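Local structure of putative esterase (2RAU) at residues W6-R11 with I22-K27; G49-L54 with R145-G150; V67-N72 with L269-P274; K171-L176 with E291-P296; Y221-P226 with K261-F266. The protein is a probable lipase or esterase of the alpha/beta hydrolase fold that binds calcium and presumably hydrolyses ester bonds. All coordinates share one frame; numbering follows the deposited sequence.

From the N terminus, interaction 1 closes first: a ten-residue connection, which includes strand 13-15, brings 22-27 back alongside 6-11 as an antiparallel extension of the main sheet. Interaction 2 opens afterwards and joins two parallel strands of the same sheet across 90 residues. Interaction 3 crosses it, since its loop opens at 67-72, inside that of interaction 2, and closes far beyond, at 269-274. Interaction 4 follows interaction 2 in series but crosses interaction 3, leading the chain back to the sheet at 291-296. Nested within both interactions 3 and 4, interaction 5 packs two helices of the long insertion. Interactions 2 and 4 touch through neighbouring strands; interactions 3 and 5 share helix 262-270.

Interaction 1: W6-R11 with I22-K27; sequences WKIVKR and IENIWK
A classic beta bulge, with Val9 and Lys10 both facing Ile25, interrupts the antiparallel pairing of 6-11 with strand 21-29 in the N-terminal extension of the main sheet. Ile25 O receives two donors from the same face of its plane, Val9 N at 2.8 Å and Lys10 N at 3.2 Å. Beyond the bulge Ile25 N returns a bond to Lys10 O; before it, Lys7 and Lys27 exchange two backbone bonds.

Ile8 and Trp26 form the non-hydrogen-bonded pair. In Ile8, chi1 of -171° turns CG1 away from the backbone N, and an off-staggered chi2 (96°) brings CD1 over one face of the Trp26 indole, a CH-pi contact 3.7 Å from the centroid of the five-membered ring. Trp6 crosses Trp26 at about a right angle, its CE3 lying 3.7 Å from Trp26 CB, and Phe136 of helix 123-141 meets both indoles, so large flat residues suit this side.

At the bulge Val9 CG2 packs on Ile25 CG2 at 3.5 Å; Lys10 lies with Ile25 on the face opposite Ile8 and Trp26. Lys10 CE rests 3.6 Å from Ile25 CD1, while NZ forms a salt bridge with Glu23 OE1 (3.0 Å), weak as a hydrogen bond. Glu23 OE2 is bonded to His41, so this buried carboxylate has a partner on each oxygen, which would be expected to favour its ionised form.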
# COMPACT_ATOMS: atom_id res chain seq x y z
N TRP A 6 -2.14 -20.43 9.34
CA TRP A 6 -3.05 -19.39 8.94
C TRP A 6 -4.37 -19.82 9.49
O TRP A 6 -4.72 -20.98 9.36
CB TRP A 6 -3.16 -19.31 7.43
CG TRP A 6 -1.99 -18.67 6.82
CD1 TRP A 6 -0.98 -19.27 6.17
CD2 TRP A 6 -1.74 -17.27 6.77
NE1 TRP A 6 -0.08 -18.32 5.73
CE2 TRP A 6 -0.52 -17.08 6.09
CE3 TRP A 6 -2.42 -16.15 7.25
CZ2 TRP A 6 0.03 -15.83 5.87
CZ3 TRP A 6 -1.84 -14.90 7.08
CH2 TRP A 6 -0.64 -14.75 6.38
N LYS A 7 -5.05 -18.93 10.17
CA LYS A 7 -6.36 -19.20 10.74
C LYS A 7 -7.38 -18.26 10.13
O LYS A 7 -7.15 -17.06 10.02
CB LYS A 7 -6.30 -18.99 12.23
CG LYS A 7 -5.27 -19.93 12.83
CD LYS A 7 -5.30 -19.90 14.32
CE LYS A 7 -4.48 -21.05 14.90
NZ LYS A 7 -4.44 -20.85 16.39
N ILE A 8 -8.53 -18.80 9.74
CA ILE A 8 -9.56 -18.00 9.13
C ILE A 8 -10.18 -17.13 10.21
O ILE A 8 -10.48 -17.60 11.29
CB ILE A 8 -10.60 -18.84 8.36
CG1 ILE A 8 -11.55 -17.95 7.55
CG2 ILE A 8 -11.44 -19.64 9.28
CD1 ILE A 8 -11.19 -17.77 6.12
N VAL A 9 -10.32 -15.85 9.90
CA VAL A 9 -10.97 -14.90 10.79
C VAL A 9 -12.25 -14.27 10.20
O VAL A 9 -13.10 -13.85 10.93
CB VAL A 9 -9.96 -13.84 11.32
CG1 VAL A 9 -8.87 -14.54 12.11
CG2 VAL A 9 -9.38 -13.08 10.24
N LYS A 10 -12.39 -14.23 8.88
CA LYS A 10 -13.60 -13.78 8.22
C LYS A 10 -13.78 -14.67 7.03
O LYS A 10 -12.90 -14.77 6.21
CB LYS A 10 -13.49 -12.33 7.78
CG LYS A 10 -14.79 -11.78 7.37
CD LYS A 10 -14.89 -10.30 7.62
CE LYS A 10 -14.37 -9.50 6.50
NZ LYS A 10 -14.74 -8.05 6.67
N ARG A 11 -14.95 -15.30 6.93
CA ARG A 11 -15.23 -16.22 5.85
C ARG A 11 -16.37 -15.76 4.95
O ARG A 11 -17.45 -15.47 5.41
CB ARG A 11 -15.61 -17.56 6.46
CG ARG A 11 -15.59 -18.73 5.45
CD ARG A 11 -16.22 -20.01 6.09
NE ARG A 11 -16.03 -19.98 7.55
CZ ARG A 11 -15.12 -20.68 8.24
NH1 ARG A 11 -14.30 -21.57 7.65
NH2 ARG A 11 -15.04 -20.51 9.57
N ILE A 22 -16.77 -10.88 -2.61
CA ILE A 22 -16.70 -11.43 -1.26
C ILE A 22 -15.25 -11.44 -0.76
O ILE A 22 -14.29 -11.50 -1.55
CB ILE A 22 -17.47 -12.81 -1.12
CG1 ILE A 22 -16.67 -13.92 -1.75
CG2 ILE A 22 -18.94 -12.73 -1.70
CD1 ILE A 22 -15.66 -14.56 -0.82
N GLU A 23 -15.11 -11.29 0.55
CA GLU A 23 -13.82 -11.23 1.23
C GLU A 23 -13.62 -12.40 2.19
O GLU A 23 -14.52 -12.82 2.88
CB GLU A 23 -13.77 -9.91 2.00
CG GLU A 23 -12.43 -9.57 2.60
CD GLU A 23 -12.42 -8.29 3.43
OE1 GLU A 23 -13.50 -7.85 3.92
OE2 GLU A 23 -11.32 -7.74 3.62
N ASN A 24 -12.39 -12.92 2.20
CA ASN A 24 -11.92 -13.87 3.19
C ASN A 24 -10.69 -13.26 3.84
O ASN A 24 -9.92 -12.59 3.19
CB ASN A 24 -11.63 -15.22 2.54
CG ASN A 24 -12.92 -15.94 2.16
OD1 ASN A 24 -13.53 -16.55 3.00
ND2 ASN A 24 -13.39 -15.75 0.93
N ILE A 25 -10.54 -13.46 5.14
CA ILE A 25 -9.38 -12.98 5.87
C ILE A 25 -8.83 -14.11 6.76
O ILE A 25 -9.57 -14.78 7.47
CB ILE A 25 -9.67 -11.77 6.78
CG1 ILE A 25 -10.40 -10.65 6.03
CG2 ILE A 25 -8.41 -11.26 7.38
CD1 ILE A 25 -10.82 -9.49 6.90
N TRP A 26 -7.51 -14.28 6.70
CA TRP A 26 -6.79 -15.19 7.56
C TRP A 26 -5.73 -14.41 8.27
O TRP A 26 -5.20 -13.44 7.77
CB TRP A 26 -6.08 -16.27 6.76
CG TRP A 26 -6.95 -17.14 5.94
CD1 TRP A 26 -7.41 -18.37 6.28
CD2 TRP A 26 -7.43 -16.88 4.62
NE1 TRP A 26 -8.13 -18.90 5.25
CE2 TRP A 26 -8.17 -18.01 4.22
CE3 TRP A 26 -7.27 -15.83 3.72
CZ2 TRP A 26 -8.77 -18.11 2.99
CZ3 TRP A 26 -7.86 -15.94 2.49
CH2 TRP A 26 -8.60 -17.07 2.13
N LYS A 27 -5.37 -14.94 9.43
CA LYS A 27 -4.37 -14.34 10.30
C LYS A 27 -3.31 -15.38 10.70
O LYS A 27 -3.62 -16.58 10.90
CB LYS A 27 -5.13 -13.93 11.53
CG LYS A 27 -4.40 -13.19 12.52
CD LYS A 27 -5.34 -12.92 13.73
CE LYS A 27 -5.70 -11.52 13.82
NZ LYS A 27 -6.30 -11.22 15.18

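Interaction 2: G49-L54 with R145-G150; sequences GNDAVL and RIYLAG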
# COMPACT_ATOMS: atom_id res chain seq x y z
N GLY A 49 -13.14 -16.54 -8.40
CA GLY A 49 -12.26 -15.84 -9.34
C GLY A 49 -11.19 -16.81 -9.83
O GLY A 49 -11.20 -18.01 -9.47
N ASN A 50 -10.28 -16.31 -10.65
CA ASN A 50 -9.19 -17.11 -11.19
C ASN A 50 -7.85 -16.44 -11.08
O ASN A 50 -7.75 -15.24 -10.89
CB ASN A 50 -9.47 -17.49 -12.63
CG ASN A 50 -10.55 -18.53 -12.76
OD1 ASN A 50 -11.63 -18.22 -13.21
ND2 ASN A 50 -10.28 -19.76 -12.30
N ASP A 51 -6.81 -17.26 -11.17
CA ASP A 51 -5.42 -16.83 -11.12
C ASP A 51 -5.11 -16.27 -9.75
O ASP A 51 -5.78 -16.63 -8.77
CB ASP A 51 -5.09 -15.82 -12.20
CG ASP A 51 -3.68 -15.98 -12.74
OD1 ASP A 51 -2.67 -15.95 -11.99
OD2 ASP A 51 -3.59 -16.13 -13.96
N ALA A 52 -4.09 -15.42 -9.68
CA ALA A 52 -3.67 -14.83 -8.41
C ALA A 52 -2.86 -13.55 -8.61
O ALA A 52 -1.84 -13.55 -9.30
CB ALA A 52 -2.87 -15.87 -7.59
N VAL A 53 -3.35 -12.47 -8.00
CA VAL A 53 -2.65 -11.19 -7.91
C VAL A 53 -2.53 -10.84 -6.45
O VAL A 53 -3.53 -10.79 -5.76
CB VAL A 53 -3.43 -10.04 -8.60
CG1 VAL A 53 -2.63 -8.80 -8.53
CG2 VAL A 53 -3.76 -10.44 -10.07
N LEU A 54 -1.30 -10.58 -5.99
CA LEU A 54 -1.07 -10.11 -4.62
C LEU A 54 -0.61 -8.65 -4.70
O LEU A 54 0.35 -8.30 -5.44
CB LEU A 54 -0.01 -10.96 -3.90
CG LEU A 54 0.59 -10.43 -2.58
CD1 LEU A 54 -0.55 -10.34 -1.51
CD2 LEU A 54 1.77 -11.29 -2.15
N ARG A 145 2.99 -19.68 -9.86
CA ARG A 145 3.58 -18.34 -9.78
C ARG A 145 2.45 -17.34 -9.82
O ARG A 145 1.38 -17.60 -10.36
CB ARG A 145 4.55 -18.09 -10.94
CG ARG A 145 5.72 -19.08 -11.03
CD ARG A 145 6.49 -18.88 -12.31
NE ARG A 145 7.59 -17.92 -12.18
CZ ARG A 145 8.20 -17.36 -13.23
NH1 ARG A 145 7.82 -17.62 -14.47
NH2 ARG A 145 9.21 -16.52 -13.03
N ILE A 146 2.70 -16.17 -9.24
CA ILE A 146 1.67 -15.14 -9.15
C ILE A 146 2.08 -13.79 -9.77
O ILE A 146 3.25 -13.53 -10.09
CB ILE A 146 1.24 -14.94 -7.67
CG1 ILE A 146 2.35 -14.25 -6.87
CG2 ILE A 146 0.84 -16.28 -6.93
CD1 ILE A 146 1.92 -13.92 -5.45
N TYR A 147 1.06 -12.95 -9.97
CA TYR A 147 1.24 -11.56 -10.32
C TYR A 147 1.41 -10.82 -9.02
O TYR A 147 0.64 -10.99 -8.08
CB TYR A 147 0.05 -11.02 -11.10
CG TYR A 147 -0.15 -11.66 -12.42
CD1 TYR A 147 0.74 -11.43 -13.45
CD2 TYR A 147 -1.23 -12.48 -12.66
CE1 TYR A 147 0.57 -12.01 -14.66
CE2 TYR A 147 -1.42 -13.05 -13.87
CZ TYR A 147 -0.51 -12.82 -14.89
OH TYR A 147 -0.68 -13.39 -16.14
N LEU A 148 2.45 -10.00 -8.95
CA LEU A 148 2.76 -9.27 -7.73
C LEU A 148 2.74 -7.76 -8.04
O LEU A 148 3.49 -7.27 -8.89
CB LEU A 148 4.15 -9.65 -7.22
CG LEU A 148 4.59 -9.03 -5.89
CD1 LEU A 148 3.62 -9.46 -4.82
CD2 LEU A 148 6.00 -9.43 -5.56
N ALA A 149 1.90 -7.05 -7.32
CA ALA A 149 1.73 -5.61 -7.48
C ALA A 149 2.15 -4.97 -6.20
O ALA A 149 2.05 -5.56 -5.11
CB ALA A 149 0.29 -5.26 -7.82
N GLY A 150 2.58 -3.72 -6.30
CA GLY A 150 3.03 -2.94 -5.18
C GLY A 150 2.70 -1.47 -5.31
O GLY A 150 2.88 -0.89 -6.38
O HOH W 1 -2.85 -14.92 -16.29
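Ala52-Leu54 and Ile146-Ala149 run parallel as neighbouring strands of the central sheet, and here packing is tight. Three backbone bonds join them, the shortest from Ala149 N to Leu54 O at 2.7 Å. Leu54 and Leu148 lie side by side, pointing the same way, with CD2 of the first 3.7 Å from CD1 of the second; Ala52, small enough for a close approach, sets CB 3.8 Å from Ile146 CG2.

The looser end is polar, and Asp51 is partly exposed, while Tyr147 is buried. Asp51 crosses the Tyr147 ring with its carboxylate plane turned 38° from it, and one water in the plane of that ring bridges Asp51 OD2 and Tyr147 OH, 2.7 Å from each. Asp51 OD1 takes Ala52 N on its anti lone pair and the salt bridge of Lys171. With an alanine here, Lys171 would probably lose its charged mate and the water one of its anchors.

Helix 123-141 packs on Ala52 and Leu54, helix 338-353 on Tyr147, and strands 94-100 and 170-176 flank the pair.

Interaction 3: V67-N72 with L269-P274; sequences VTISWN and LASFDP
Polar contacts come first, and Trp71 makes the direct one: its NE1 donates to Asp273 OD1 at 2.9 Å, a weak bond because the N-H is bent to 122°. The oxygen lies at the indole edge, in the ring plane, while the carboxylate is turned 70° from that plane. OD1 also bonds His104 ND1, and the imidazole of His104 meets the Trp71 ring nearly perpendicularly. A single water donates to Ser70 O at 2.7 Å and to Ser271 O at 2.8 Å, tying the two backbones together.

Helix 262-270 belongs to the long insertion after strand 170-176, where alpha/beta hydrolases commonly carry their cap; this is probably where the cap meets the segment that follows core strand 52-56.

Apolar packing again centres on Trp71, whose chi1 of -176° swings the indole out from its own N and across toward Pro274, CZ2 to CD 4.2 Å. Replacing it by a leucine removes the indole N-H, would probably leave Asp273 OD1 with one donor fewer and would open a gap beside Pro274. Slender Ser271 lets its CB come within 3.8 Å of Ile69 O, while its OG bonds Gln65.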
# COMPACT_ATOMS: atom_id res chain seq x y z
N VAL A 67 -8.93 -2.91 0.62
CA VAL A 67 -10.20 -3.54 0.32
C VAL A 67 -11.36 -2.66 0.78
O VAL A 67 -12.24 -2.36 0.03
CB VAL A 67 -10.34 -4.96 1.02
CG1 VAL A 67 -11.70 -5.66 0.69
CG2 VAL A 67 -9.12 -5.87 0.75
N THR A 68 -11.35 -2.27 2.05
CA THR A 68 -12.49 -1.57 2.60
C THR A 68 -12.24 -0.14 3.11
O THR A 68 -13.16 0.50 3.65
CB THR A 68 -13.19 -2.42 3.71
OG1 THR A 68 -12.23 -2.81 4.66
CG2 THR A 68 -13.90 -3.68 3.14
N ILE A 69 -11.04 0.41 2.92
CA ILE A 69 -10.74 1.78 3.31
C ILE A 69 -11.13 1.97 4.78
O ILE A 69 -11.81 2.93 5.16
CB ILE A 69 -11.40 2.83 2.37
CG1 ILE A 69 -11.45 2.28 0.90
CG2 ILE A 69 -10.60 4.15 2.36
CD1 ILE A 69 -12.10 3.21 -0.11
N SER A 70 -10.68 1.00 5.57
CA SER A 70 -10.96 0.93 6.98
C SER A 70 -9.73 0.51 7.79
O SER A 70 -8.72 0.04 7.22
CB SER A 70 -12.14 -0.03 7.17
OG SER A 70 -11.89 -1.39 6.82
N TRP A 71 -9.79 0.77 9.10
CA TRP A 71 -8.75 0.37 10.08
C TRP A 71 -9.40 -0.30 11.26
O TRP A 71 -10.18 0.32 11.98
CB TRP A 71 -8.01 1.61 10.56
CG TRP A 71 -6.87 1.36 11.48
CD1 TRP A 71 -5.60 0.98 11.15
CD2 TRP A 71 -6.89 1.50 12.90
NE1 TRP A 71 -4.83 0.90 12.27
CE2 TRP A 71 -5.61 1.17 13.37
CE3 TRP A 71 -7.89 1.81 13.82
CZ2 TRP A 71 -5.28 1.20 14.73
CZ3 TRP A 71 -7.57 1.86 15.15
CH2 TRP A 71 -6.27 1.57 15.60
N ASN A 72 -9.15 -1.59 11.42
CA ASN A 72 -9.75 -2.31 12.52
C ASN A 72 -11.24 -2.22 12.53
O ASN A 72 -11.88 -2.19 13.59
CB ASN A 72 -9.13 -1.85 13.86
CG ASN A 72 -7.73 -2.40 14.06
OD1 ASN A 72 -7.48 -3.60 13.87
ND2 ASN A 72 -6.83 -1.56 14.50
N LEU A 269 -6.36 8.99 4.14
CA LEU A 269 -5.53 9.51 5.22
C LEU A 269 -6.05 8.99 6.56
O LEU A 269 -5.28 8.60 7.42
CB LEU A 269 -5.49 11.03 5.18
CG LEU A 269 -4.32 11.67 4.39
CD1 LEU A 269 -3.05 11.50 5.18
CD2 LEU A 269 -4.17 11.17 2.95
N ALA A 270 -7.37 9.02 6.71
CA ALA A 270 -8.00 8.63 7.96
C ALA A 270 -7.74 7.16 8.33
O ALA A 270 -7.69 6.83 9.52
CB ALA A 270 -9.49 8.90 7.91
N SER A 271 -7.66 6.28 7.34
CA SER A 271 -7.61 4.85 7.54
C SER A 271 -6.21 4.22 7.59
O SER A 271 -6.09 3.01 7.68
CB SER A 271 -8.48 4.14 6.49
OG SER A 271 -8.09 4.42 5.16
N PHE A 272 -5.18 5.04 7.52
CA PHE A 272 -3.82 4.55 7.69
C PHE A 272 -3.60 3.92 9.08
O PHE A 272 -4.27 4.26 10.03
CB PHE A 272 -2.81 5.69 7.56
CG PHE A 272 -2.47 6.09 6.11
CD1 PHE A 272 -2.31 5.16 5.12
CD2 PHE A 272 -2.30 7.41 5.79
CE1 PHE A 272 -1.99 5.52 3.84
CE2 PHE A 272 -1.95 7.79 4.50
CZ PHE A 272 -1.82 6.83 3.53
N ASP A 273 -2.60 3.02 9.16
CA ASP A 273 -2.02 2.60 10.43
C ASP A 273 -1.27 3.79 11.06
O ASP A 273 -0.82 4.68 10.37
CB ASP A 273 -1.03 1.44 10.23
CG ASP A 273 -1.71 0.12 9.88
OD1 ASP A 273 -2.76 -0.18 10.48
OD2 ASP A 273 -1.09 -0.67 9.11
N PRO A 274 -1.14 3.81 12.39
CA PRO A 274 -0.49 4.95 13.03
C PRO A 274 1.02 5.08 12.86
O PRO A 274 1.56 6.17 12.97
CB PRO A 274 -0.80 4.72 14.52
CG PRO A 274 -1.09 3.23 14.62
CD PRO A 274 -1.71 2.86 13.35
O HOH W 2 -6.01 0.23 7.61

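Interaction 4: K171-L176 with E291-P296; sequences KGLILL and EGILVP
Residues 293-296 run almost perpendicular to 171-173, 87° apart in end-to-end direction, and Leu173 N donates a nearly straight bond of 2.9 Å to Pro296 O, in the carbonyl plane. The same oxygen receives a CA-H...O contact from Gly172 CA at 3.3 Å, so two successive residues of the strand converge on it.

Val295 is the side chain that presses closest. A chi1 of 165° puts CG1 on the far side of CB from the residue's own N, and that methyl rests against the Gly172 main chain, 3.4 Å from CA; valine suits the place because its beta-branched side chain reaches the backbone directly. Val295 CG1 also meets Leu173 CG at 3.9 Å, the two side chains crossing at about a right angle. In the conformer described here Leu173 CD1 reaches Ile293 CG2 at 4.1 Å, a lighter touch between branched aliphatic groups. Pro296, which has no N-H to offer, lays CD 3.5 Å from Lys171 O.

Around them, Trp166 of helix 153-169 packs on Val295 and Ser162 on Leu173, while Gln353 of helix 338-353 touches Pro296. The hydrogen bond to Pro296 O begins the parallel pairing of strand 170-176 with strand 297-302, the point at which this chain returns to the central sheet after the long insertion that many alpha/beta hydrolases carry as a cap.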
# COMPACT_ATOMS: atom_id res chain seq x y z
N LYS A 171 5.45 -14.25 -11.77
CA LYS A 171 5.39 -14.31 -13.21
C LYS A 171 5.11 -12.95 -13.86
O LYS A 171 5.14 -12.82 -15.08
CB LYS A 171 4.36 -15.34 -13.65
CG LYS A 171 2.95 -15.01 -13.27
CD LYS A 171 1.95 -16.09 -13.61
CE LYS A 171 0.64 -15.79 -12.93
NZ LYS A 171 -0.35 -16.88 -13.02
N GLY A 172 4.85 -11.92 -13.04
CA GLY A 172 4.59 -10.59 -13.55
C GLY A 172 4.64 -9.59 -12.42
O GLY A 172 4.24 -9.90 -11.29
N LEU A 173 5.14 -8.40 -12.73
CA LEU A 173 5.24 -7.31 -11.75
C LEU A 173 4.43 -6.09 -12.19
O LEU A 173 4.46 -5.70 -13.34
CB LEU A 173 6.69 -6.91 -11.50
CG LEU A 173 7.52 -7.81 -10.59
CD1 LEU A 173 9.02 -7.64 -10.88
CD2 LEU A 173 7.19 -7.59 -9.12
N ILE A 174 3.65 -5.55 -11.26
CA ILE A 174 2.86 -4.35 -11.49
C ILE A 174 3.25 -3.31 -10.43
O ILE A 174 2.92 -3.45 -9.25
CB ILE A 174 1.35 -4.62 -11.36
CG1 ILE A 174 0.91 -5.72 -12.36
CG2 ILE A 174 0.52 -3.29 -11.50
CD1 ILE A 174 -0.38 -6.43 -11.94
N LEU A 175 3.96 -2.26 -10.84
CA LEU A 175 4.41 -1.21 -9.91
C LEU A 175 3.53 0.04 -10.06
O LEU A 175 3.51 0.67 -11.11
CB LEU A 175 5.90 -0.89 -10.16
CG LEU A 175 6.85 -2.10 -10.11
CD1 LEU A 175 8.28 -1.69 -10.63
CD2 LEU A 175 6.84 -2.75 -8.67
N LEU A 176 2.77 0.32 -9.02
CA LEU A 176 1.80 1.43 -8.98
C LEU A 176 2.45 2.59 -8.20
O LEU A 176 2.35 2.71 -6.96
CB LEU A 176 0.49 0.96 -8.33
CG LEU A 176 -0.22 -0.23 -9.03
CD1 LEU A 176 -1.24 -0.89 -8.14
CD2 LEU A 176 -0.84 0.19 -10.36
N GLU A 291 19.31 -6.96 -11.08
CA GLU A 291 19.83 -7.23 -12.40
C GLU A 291 19.17 -8.49 -13.01
O GLU A 291 18.73 -8.47 -14.15
CB GLU A 291 21.39 -7.31 -12.40
N GLY A 292 18.99 -9.56 -12.27
CA GLY A 292 18.49 -10.76 -12.93
C GLY A 292 17.00 -11.01 -13.12
O GLY A 292 16.62 -12.11 -13.54
N ILE A 293 16.17 -10.02 -12.82
CA ILE A 293 14.73 -10.25 -12.73
C ILE A 293 14.14 -10.26 -14.14
O ILE A 293 13.91 -9.22 -14.73
CB ILE A 293 14.04 -9.21 -11.80
CG1 ILE A 293 14.78 -9.12 -10.46
CG2 ILE A 293 12.55 -9.54 -11.61
CD1 ILE A 293 14.14 -8.15 -9.45
N LEU A 294 13.89 -11.45 -14.67
CA LEU A 294 13.35 -11.60 -16.01
C LEU A 294 11.84 -11.86 -15.95
O LEU A 294 11.34 -12.92 -16.34
CB LEU A 294 14.08 -12.73 -16.75
CG LEU A 294 15.61 -12.66 -16.69
CD1 LEU A 294 16.11 -13.86 -17.37
CD2 LEU A 294 16.17 -11.35 -17.27
N VAL A 295 11.14 -10.88 -15.44
CA VAL A 295 9.71 -10.94 -15.24
C VAL A 295 9.08 -9.77 -16.03
O VAL A 295 9.57 -8.65 -15.93
CB VAL A 295 9.39 -10.79 -13.70
CG1 VAL A 295 7.95 -10.49 -13.43
CG2 VAL A 295 9.86 -12.05 -12.92
N PRO A 296 8.03 -10.04 -16.85
CA PRO A 296 7.26 -8.96 -17.47
C PRO A 296 6.79 -7.98 -16.41
O PRO A 296 6.23 -8.39 -15.38
CB PRO A 296 6.06 -9.68 -18.08
CG PRO A 296 6.56 -11.00 -18.36
CD PRO A 296 7.49 -11.34 -17.24

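Interaction 5: Y221-P226 with K261-F266; sequences YALANP and KKEDMF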
# COMPACT_ATOMS: atom_id res chain seq x y z
N TYR A 221 -12.99 14.70 10.46
CA TYR A 221 -13.75 15.87 10.88
C TYR A 221 -13.95 16.80 9.68
O TYR A 221 -15.04 17.30 9.48
CB TYR A 221 -13.03 16.58 12.01
CG TYR A 221 -13.66 17.89 12.37
CD1 TYR A 221 -14.78 17.94 13.18
CD2 TYR A 221 -13.19 19.10 11.81
CE1 TYR A 221 -15.38 19.16 13.49
CE2 TYR A 221 -13.79 20.29 12.10
CZ TYR A 221 -14.89 20.33 12.94
OH TYR A 221 -15.49 21.52 13.23
N ALA A 222 -12.90 17.01 8.91
CA ALA A 222 -12.88 17.94 7.76
C ALA A 222 -13.67 17.44 6.56
O ALA A 222 -14.23 18.23 5.81
CB ALA A 222 -11.46 18.27 7.37
N LEU A 223 -13.82 16.13 6.41
CA LEU A 223 -14.65 15.61 5.34
C LEU A 223 -16.10 15.95 5.62
O LEU A 223 -16.84 16.28 4.70
CB LEU A 223 -14.52 14.10 5.17
CG LEU A 223 -15.26 13.37 4.05
CD1 LEU A 223 -15.04 14.05 2.71
CD2 LEU A 223 -14.95 11.84 4.02
N ALA A 224 -16.53 15.79 6.86
CA ALA A 224 -17.91 16.07 7.25
C ALA A 224 -18.16 17.55 7.41
O ALA A 224 -19.27 17.95 7.18
CB ALA A 224 -18.29 15.31 8.56
N ASN A 225 -17.14 18.33 7.78
CA ASN A 225 -17.26 19.76 8.07
C ASN A 225 -16.21 20.59 7.31
O ASN A 225 -15.29 21.20 7.93
CB ASN A 225 -17.10 19.97 9.57
CG ASN A 225 -18.10 19.17 10.36
OD1 ASN A 225 -19.28 19.49 10.37
ND2 ASN A 225 -17.65 18.08 10.94
N PRO A 226 -16.29 20.53 5.98
CA PRO A 226 -15.18 21.06 5.14
C PRO A 226 -14.97 22.56 5.11
O PRO A 226 -13.91 23.02 4.72
CB PRO A 226 -15.52 20.51 3.76
CG PRO A 226 -17.01 20.43 3.76
CD PRO A 226 -17.34 19.95 5.14
N LYS A 261 -10.33 14.63 -5.18
CA LYS A 261 -11.49 14.97 -4.31
C LYS A 261 -11.27 14.63 -2.89
O LYS A 261 -10.70 13.59 -2.58
CB LYS A 261 -12.67 14.19 -4.80
CG LYS A 261 -13.09 14.51 -6.24
CD LYS A 261 -13.68 15.90 -6.35
CE LYS A 261 -14.30 16.14 -7.69
NZ LYS A 261 -13.29 16.23 -8.74
N LYS A 262 -11.72 15.50 -2.00
CA LYS A 262 -11.67 15.20 -0.55
C LYS A 262 -12.37 13.91 -0.18
O LYS A 262 -11.96 13.22 0.76
CB LYS A 262 -12.21 16.36 0.29
CG LYS A 262 -13.69 16.62 0.20
CD LYS A 262 -14.07 17.87 0.99
CE LYS A 262 -15.58 18.07 1.09
NZ LYS A 262 -16.10 18.41 -0.22
N GLU A 263 -13.45 13.60 -0.89
CA GLU A 263 -14.23 12.39 -0.64
C GLU A 263 -13.43 11.11 -0.86
O GLU A 263 -13.74 10.06 -0.26
CB GLU A 263 -15.48 12.36 -1.54
CG GLU A 263 -16.53 13.41 -1.22
CD GLU A 263 -16.21 14.79 -1.70
OE1 GLU A 263 -15.40 15.02 -2.62
OE2 GLU A 263 -16.83 15.67 -1.15
N ASP A 264 -12.41 11.21 -1.71
CA ASP A 264 -11.46 10.11 -1.98
C ASP A 264 -10.24 10.19 -1.05
O ASP A 264 -9.82 9.18 -0.46
CB ASP A 264 -11.01 10.11 -3.44
CG ASP A 264 -12.17 9.90 -4.41
OD1 ASP A 264 -13.12 9.17 -4.04
OD2 ASP A 264 -12.16 10.47 -5.52
N MSE A 265 -9.71 11.38 -0.86
CA MSE A 265 -8.41 11.56 -0.17
C MSE A 265 -8.52 11.44 1.33
O MSE A 265 -7.66 10.84 1.98
CB MSE A 265 -7.75 12.89 -0.49
CG MSE A 265 -7.38 13.12 -1.96
SE MSE A 265 -5.94 11.88 -2.41
CE MSE A 265 -6.45 11.67 -4.29
N PHE A 266 -9.54 12.08 1.88
CA PHE A 266 -9.65 12.14 3.36
C PHE A 266 -9.84 10.73 3.97
O PHE A 266 -9.23 10.45 5.02
CB PHE A 266 -10.73 13.15 3.81
CG PHE A 266 -10.32 14.65 3.62
CD1 PHE A 266 -9.19 15.04 2.88
CD2 PHE A 266 -11.16 15.65 4.07
CE1 PHE A 266 -8.89 16.37 2.67
CE2 PHE A 266 -10.85 16.98 3.86
CZ PHE A 266 -9.72 17.33 3.20
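Leu223 and Phe266 lead the packing of two helices, 218-224 and 262-270, within the long insertion that probably forms the cap of this alpha/beta hydrolase. Leu223 gives up more surface than any other residue of the pair. With chi1 at -177°, its CG lies alongside the carbonyl carbon, and CD1 extends across to the first turn of the opposing helix, 3.7 Å from Lys262 O and 3.8 Å from Glu263 CA. A branched aliphatic tip fits there, since what it meets is main chain and methylene rather than charge.

Phe266 turns one ring edge to Leu223 N, which lies in the plane of the ring, 3.6 Å from CD2, and Leu223 CB touches the same ring atom at 3.9 Å. Beside it, CE2 rests 3.8 Å from Ala222 CB, a methyl small enough to let the ring in. Trp219 meets Phe266 edge-to-face, and Leu242 and Met243 of helix 238-248 pack on it as well, so the ring is buried.

Lys262 is the third large contributor, and it works mainly through carbon. Its own CB sits over the centre of the Phe266 ring, and farther along the chain CE meets Pro226 CB at 3.6 Å. Bent at its last torsion, Lys262 then brings NZ to Glu263 OE2, a 3.0 Å salt bridge on the syn side of the carboxylate, 29° out of its plane.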